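Local coordinates for quinone oxidoreductase 1 (Escherichia coli, PDB 1QOR), which catalyses the NADPH-dependent one-electron reduction of quinones to 1,4-benzosemiquinones, working as a homodimer of the zinc-containing alcohol dehydrogenase family, at residues A37-N41 against A119-K124; Q300-L304 against Q320-I326. One frame throughout, in Å; residues are numbered along the deposited sequence.

How the contacts relate
Two ways of securing a strand are found side by side here: by a helix packed against it, and by a parallel neighbour. Contact 1 sets strand 37-39 against helix 115-135 and is wholly buried beside the cofactor; contact 2 pairs strands 301-303 and 324-326 and is only partly buried, with Pro303 exposed. They share one sheet, in which strands 37-39 and 324-326 run antiparallel, Ile38 N lying 2.8 Å from Leu325 O. The helix ties in as well: Ala119 packs on Leu324, and Ser322 OG bonds to Ala120 O. Their chemistry differs accordingly. A buried lysine and a water bridge the helix to residues 40-41 in contact 1, whereas contact 2 rests on a regular backbone ladder, prolonged by a glutamine amide.

Contact 1: residues A37-N41 against A119-K124; sequences AIGIN and AASFLK. With NDP (NADPH dihydro-nicotinamide-adenine-dinucleotide phosphate), chain D.
Leu123 lies across the amide of Asn41, with CD1 3.7 Å from Asn41 ND2 and CD2 at the OD1 end. Here the catalytic, GroES-like domain of the alcohol dehydrogenase fold meets helix 115-135 beside the NADPH cleft, and strand 37-39 crosses the 119-124 part of the helix at -35°. The contact shows how a buried charge can be satisfied where strand, helix and cofactor converge. Lys124 sends its chain out extended as far as CE and then bends at the last torsion (chi4 67°), turning NZ toward Ile40 and Asn41. The ammonium donates to Ile40 O and to Asn41 OD1, each 2.8 Å from NZ, and approaches the latter from above the amide plane, 55° out of it. A third bond goes to a water, which also accepts from Ile40 N and can donate to Ala119 O. Glu64 adds a long, weak ion pair to Lys124 and receives Asn41 ND2, so the amide is held at both its polar atoms. Further back the surfaces close directly: Ala37 CB meets Ala119 CB at 3.8 Å, and Gly39 CA comes within 3.3 Å of Ala119 O, a spot where any CB would clash with that oxygen. Asn41 belongs to the cofactor pocket, as does Leu123, whose CD2 stands 3.7 Å from C5N of the nicotinamide ring.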
loop_
_atom_site.group_PDB
_atom_site.type_symbol
_atom_site.label_atom_id
_atom_site.label_comp_id
_atom_site.label_asym_id
_atom_site.label_seq_id
_atom_site.Cartn_x
_atom_site.Cartn_y
_atom_site.Cartn_z
ATOM N N ALA A 37 34.605 -14.096 3.000
ATOM C CA ALA A 37 33.679 -13.697 4.059
ATOM C C ALA A 37 32.250 -13.925 3.522
ATOM O O ALA A 37 31.970 -13.621 2.366
ATOM C CB ALA A 37 33.911 -12.229 4.463
ATOM N N ILE A 38 31.374 -14.459 4.369
ATOM C CA ILE A 38 29.988 -14.788 4.001
ATOM C C ILE A 38 28.987 -14.045 4.907
ATOM O O ILE A 38 29.061 -14.153 6.135
ATOM C CB ILE A 38 29.754 -16.345 4.186
ATOM C CG1 ILE A 38 30.783 -17.136 3.355
ATOM C CG2 ILE A 38 28.285 -16.759 3.836
ATOM C CD1 ILE A 38 30.828 -18.624 3.686
ATOM N N GLY A 39 28.033 -13.344 4.307
ATOM C CA GLY A 39 27.068 -12.631 5.110
ATOM C C GLY A 39 25.981 -13.539 5.644
ATOM O O GLY A 39 25.681 -14.589 5.052
ATOM N N ILE A 40 25.454 -13.193 6.815
ATOM C CA ILE A 40 24.348 -13.915 7.424
ATOM C C ILE A 40 23.165 -12.936 7.317
ATOM O O ILE A 40 23.308 -11.717 7.551
ATOM C CB ILE A 40 24.630 -14.260 8.899
ATOM C CG1 ILE A 40 25.815 -15.250 8.957
ATOM C CG2 ILE A 40 23.340 -14.805 9.602
ATOM C CD1 ILE A 40 26.315 -15.546 10.333
ATOM N N ASN A 41 22.006 -13.447 6.947
ATOM C CA ASN A 41 20.851 -12.574 6.768
ATOM C C ASN A 41 19.638 -13.246 7.358
ATOM O O ASN A 41 19.520 -14.496 7.320
ATOM C CB ASN A 41 20.661 -12.247 5.287
ATOM C CG ASN A 41 21.708 -11.278 4.778
ATOM O OD1 ASN A 41 21.655 -10.087 5.066
ATOM N ND2 ASN A 41 22.660 -11.773 4.003
ATOM N N ALA A 119 30.894 -8.198 3.084
ATOM C CA ALA A 119 29.911 -9.220 3.437
ATOM C C ALA A 119 29.063 -8.816 4.658
ATOM O O ALA A 119 28.054 -9.482 4.990
ATOM C CB ALA A 119 30.612 -10.566 3.706
ATOM N N ALA A 120 29.496 -7.785 5.386
ATOM C CA ALA A 120 28.734 -7.350 6.545
ATOM C C ALA A 120 27.651 -6.326 6.110
ATOM O O ALA A 120 26.649 -6.082 6.817
ATOM C CB ALA A 120 29.691 -6.677 7.574
ATOM N N SER A 121 27.797 -5.786 4.908
ATOM C CA SER A 121 26.932 -4.694 4.543
ATOM C C SER A 121 26.387 -4.610 3.150
ATOM O O SER A 121 25.651 -3.656 2.863
ATOM C CB SER A 121 27.765 -3.428 4.741
ATOM O OG SER A 121 28.855 -3.465 3.812
ATOM N N PHE A 122 26.761 -5.523 2.262
ATOM C CA PHE A 122 26.272 -5.406 0.882
ATOM C C PHE A 122 24.737 -5.601 0.700
ATOM O O PHE A 122 24.041 -4.705 0.228
ATOM C CB PHE A 122 27.092 -6.293 -0.071
ATOM C CG PHE A 122 26.974 -5.885 -1.526
ATOM C CD1 PHE A 122 27.333 -4.598 -1.935
ATOM C CD2 PHE A 122 26.473 -6.777 -2.476
ATOM C CE1 PHE A 122 27.193 -4.205 -3.274
ATOM C CE2 PHE A 122 26.332 -6.392 -3.815
ATOM C CZ PHE A 122 26.692 -5.108 -4.212
ATOM N N LEU A 123 24.212 -6.756 1.096
ATOM C CA LEU A 123 22.775 -7.006 0.987
ATOM C C LEU A 123 21.999 -6.002 1.858
ATOM O O LEU A 123 21.063 -5.379 1.405
ATOM C CB LEU A 123 22.441 -8.445 1.440
ATOM C CG LEU A 123 21.035 -8.966 1.082
ATOM C CD1 LEU A 123 21.018 -10.510 0.931
ATOM C CD2 LEU A 123 20.058 -8.537 2.152
ATOM N N LYS A 124 22.404 -5.847 3.118
ATOM C CA LYS A 124 21.719 -4.934 4.015
ATOM C C LYS A 124 21.843 -3.447 3.576
ATOM O O LYS A 124 20.873 -2.664 3.707
ATOM C CB LYS A 124 22.254 -5.138 5.427
ATOM C CG LYS A 124 21.980 -6.519 6.023
ATOM C CD LYS A 124 22.892 -6.767 7.260
ATOM C CE LYS A 124 23.037 -8.264 7.634
ATOM N NZ LYS A 124 23.793 -9.156 6.632
HETATM P PA NDP D . 18.687 -8.309 12.451
HETATM O O1A NDP D . 20.156 -8.387 12.653
HETATM O O2A NDP D . 18.044 -6.969 12.425
HETATM O O5B NDP D . 17.944 -9.253 13.432
HETATM C C5B NDP D . 16.556 -9.216 13.633
HETATM C C4B NDP D . 16.263 -8.321 14.799
HETATM O O4B NDP D . 14.853 -8.167 14.704
HETATM C C3B NDP D . 16.515 -8.884 16.204
HETATM O O3B NDP D . 17.903 -8.670 16.573
HETATM C C2B NDP D . 15.418 -8.223 17.025
HETATM O O2B NDP D . 15.943 -7.026 17.583
HETATM C C1B NDP D . 14.256 -7.945 15.973
HETATM N N9A NDP D . 13.153 -8.821 16.400
HETATM C C8A NDP D . 11.962 -8.458 16.877
HETATM N N7A NDP D . 11.251 -9.546 17.199
HETATM C C5A NDP D . 12.039 -10.557 16.906
HETATM C C6A NDP D . 11.729 -11.896 17.105
HETATM N N6A NDP D . 10.573 -12.304 17.615
HETATM N N1A NDP D . 12.679 -12.766 16.758
HETATM C C2A NDP D . 13.880 -12.385 16.242
HETATM N N3A NDP D . 14.168 -11.094 16.060
HETATM C C4A NDP D . 13.241 -10.154 16.404
HETATM O O3 NDP D . 18.504 -8.936 11.001
HETATM P PN NDP D . 18.849 -8.494 9.524
HETATM O O1N NDP D . 19.562 -7.167 9.477
HETATM O O2N NDP D . 19.452 -9.677 8.801
HETATM O O5D NDP D . 17.312 -8.302 8.962
HETATM C C5D NDP D . 16.343 -7.431 9.527
HETATM C C4D NDP D . 15.000 -7.653 8.915
HETATM O O4D NDP D . 14.980 -7.166 7.554
HETATM C C3D NDP D . 14.589 -9.120 8.857
HETATM O O3D NDP D . 13.204 -9.254 9.187
HETATM C C2D NDP D . 14.859 -9.458 7.374
HETATM O O2D NDP D . 14.104 -10.564 6.947
HETATM C C1D NDP D . 14.435 -8.211 6.654
HETATM N N1N NDP D . 15.065 -7.815 5.365
HETATM C C2N NDP D . 14.269 -7.443 4.311
HETATM C C3N NDP D . 14.878 -7.068 3.126
HETATM C C7N NDP D . 14.044 -6.610 1.937
HETATM O O7N NDP D . 14.574 -6.233 0.898
HETATM N N7N NDP D . 12.742 -6.651 2.129
HETATM C C4N NDP D . 16.256 -7.053 2.987
HETATM C C5N NDP D . 17.053 -7.433 4.075
HETATM C C6N NDP D . 16.441 -7.819 5.256
HETATM P P2B NDP D . 15.351 -6.415 19.014
HETATM O O1X NDP D . 15.946 -5.064 19.109
HETATM O O2X NDP D . 13.890 -6.391 18.860
HETATM O O3X NDP D . 15.819 -7.387 20.020
HETATM O O HOH W 1 26.379 -10.098 7.144
#

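Contact 2: residues Q300-L304 against Q320-I326; sequences QKYPL and QGSSLLI
The beta-alpha-beta unit formed by strand 301-303, helix 307-315 and strand 324-326 brings its two strands together here in parallel. The backbone ladder alternates from one strand to the other: Leu324 N bonds to Gln300 O, Tyr302 N to Leu324 O, Ile326 N to Tyr302 O (2.8 Å) and Leu304 N to Ile326 O. Beyond the ladder, Gln300 continues the pairing with its side chain, which runs extended beyond CG along the opposite backbone. Its OE1 accepts Gln320 N in the carbonyl plane, on a lone pair, at 3.1 Å, while NE2 donates to Gln320 O and to Ser322 O, both 2.9 Å away and both met from above their carbonyl planes. With an alanine here, Gln320 N and the two carbonyls would probably lose these partners and the 320-322 loop would be less firmly fixed. The Tyr302 ring turns its edge to Leu324 O, 3.4 Å from CD1, and its OH shares a water with Ser323 OG. Tyr302 CB also packs on Leu325 CD2. On this face, Tyr302 and Leu325 are covered by helix 307-315; on the other, Leu324 rests on helix 115-135. Within the sheet, the backbone of Leu325 pairs with Ile38 of strand 37-39.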
loop_
_atom_site.group_PDB
_atom_site.type_symbol
_atom_site.label_atom_id
_atom_site.label_comp_id
_atom_site.label_asym_id
_atom_site.label_seq_id
_atom_site.Cartn_x
_atom_site.Cartn_y
_atom_site.Cartn_z
ATOM N N GLN A 300 30.779 -12.109 16.747
ATOM C CA GLN A 300 29.763 -12.350 15.732
ATOM C C GLN A 300 30.346 -12.866 14.424
ATOM O O GLN A 300 29.737 -12.723 13.362
ATOM C CB GLN A 300 28.869 -11.110 15.548
ATOM C CG GLN A 300 27.904 -10.970 16.720
ATOM C CD GLN A 300 26.875 -9.855 16.606
ATOM O OE1 GLN A 300 26.257 -9.499 17.604
ATOM N NE2 GLN A 300 26.625 -9.351 15.396
ATOM N N LYS A 301 31.563 -13.398 14.493
ATOM C CA LYS A 301 32.214 -14.008 13.316
ATOM C C LYS A 301 32.272 -15.468 13.697
ATOM O O LYS A 301 32.678 -15.799 14.804
ATOM C CB LYS A 301 33.624 -13.500 13.077
ATOM C CG LYS A 301 33.694 -12.096 12.570
ATOM C CD LYS A 301 35.137 -11.661 12.420
ATOM C CE LYS A 301 35.203 -10.148 12.325
ATOM N NZ LYS A 301 36.599 -9.665 12.239
ATOM N N TYR A 302 31.798 -16.331 12.814
ATOM C CA TYR A 302 31.755 -17.751 13.101
ATOM C C TYR A 302 32.383 -18.535 11.970
ATOM O O TYR A 302 32.358 -18.102 10.808
ATOM C CB TYR A 302 30.309 -18.208 13.222
ATOM C CG TYR A 302 29.455 -17.356 14.110
ATOM C CD1 TYR A 302 28.817 -16.230 13.615
ATOM C CD2 TYR A 302 29.230 -17.708 15.431
ATOM C CE1 TYR A 302 27.960 -15.473 14.422
ATOM C CE2 TYR A 302 28.380 -16.959 16.246
ATOM C CZ TYR A 302 27.752 -15.853 15.732
ATOM O OH TYR A 302 26.884 -15.148 16.527
ATOM N N PRO A 303 33.050 -19.656 12.304
ATOM C CA PRO A 303 33.658 -20.469 11.231
ATOM C C PRO A 303 32.453 -20.935 10.336
ATOM O O PRO A 303 31.349 -21.125 10.856
ATOM C CB PRO A 303 34.208 -21.683 12.007
ATOM C CG PRO A 303 34.353 -21.193 13.438
ATOM C CD PRO A 303 33.216 -20.268 13.644
ATOM N N LEU A 304 32.635 -21.113 9.031
ATOM C CA LEU A 304 31.529 -21.600 8.184
ATOM C C LEU A 304 30.813 -22.838 8.753
ATOM O O LEU A 304 29.577 -22.916 8.762
ATOM C CB LEU A 304 32.033 -21.945 6.778
ATOM C CG LEU A 304 31.084 -22.716 5.837
ATOM C CD1 LEU A 304 29.754 -22.026 5.734
ATOM C CD2 LEU A 304 31.681 -22.768 4.457
ATOM N N GLN A 320 23.848 -7.519 17.525
ATOM C CA GLN A 320 23.723 -6.115 17.182
ATOM C C GLN A 320 24.568 -6.025 15.961
ATOM O O GLN A 320 25.618 -6.665 15.892
ATOM C CB GLN A 320 24.262 -5.197 18.279
ATOM C CG GLN A 320 23.356 -5.168 19.510
ATOM C CD GLN A 320 23.921 -4.302 20.625
ATOM O OE1 GLN A 320 24.736 -3.420 20.388
ATOM N NE2 GLN A 320 23.506 -4.570 21.843
ATOM N N GLY A 321 24.058 -5.321 14.963
ATOM C CA GLY A 321 24.779 -5.182 13.724
ATOM C C GLY A 321 24.850 -6.512 13.017
ATOM O O GLY A 321 24.123 -7.440 13.352
ATOM N N SER A 322 25.782 -6.606 12.077
ATOM C CA SER A 322 26.006 -7.777 11.268
ATOM C C SER A 322 26.871 -8.911 11.856
ATOM O O SER A 322 27.659 -8.718 12.803
ATOM C CB SER A 322 26.600 -7.318 9.967
ATOM O OG SER A 322 25.747 -6.386 9.329
ATOM N N SER A 323 26.638 -10.118 11.321
ATOM C CA SER A 323 27.356 -11.343 11.660
ATOM C C SER A 323 28.002 -11.825 10.370
ATOM O O SER A 323 27.612 -11.419 9.242
ATOM C CB SER A 323 26.411 -12.437 12.175
ATOM O OG SER A 323 25.873 -12.146 13.461
ATOM N N LEU A 324 28.985 -12.696 10.515
ATOM C CA LEU A 324 29.657 -13.218 9.347
ATOM C C LEU A 324 30.035 -14.661 9.549
ATOM O O LEU A 324 30.147 -15.123 10.687
ATOM C CB LEU A 324 30.955 -12.456 9.093
ATOM C CG LEU A 324 30.941 -11.028 8.584
ATOM C CD1 LEU A 324 32.362 -10.494 8.667
ATOM C CD2 LEU A 324 30.432 -10.969 7.148
ATOM N N LEU A 325 30.159 -15.365 8.430
ATOM C CA LEU A 325 30.650 -16.737 8.414
ATOM C C LEU A 325 31.987 -16.640 7.667
ATOM O O LEU A 325 32.094 -16.003 6.600
ATOM C CB LEU A 325 29.714 -17.700 7.664
ATOM C CG LEU A 325 28.393 -18.119 8.312
ATOM C CD1 LEU A 325 27.657 -19.096 7.328
ATOM C CD2 LEU A 325 28.618 -18.765 9.697
ATOM N N ILE A 326 33.016 -17.225 8.259
ATOM C CA ILE A 326 34.345 -17.198 7.652
ATOM C C ILE A 326 34.695 -18.600 7.182
ATOM O O ILE A 326 34.665 -19.542 7.981
ATOM C CB ILE A 326 35.436 -16.708 8.666
ATOM C CG1 ILE A 326 34.950 -15.446 9.390
ATOM C CG2 ILE A 326 36.739 -16.426 7.930
ATOM C CD1 ILE A 326 34.653 -14.277 8.462
HETATM O O HOH W 2 24.744 -14.444 14.734
#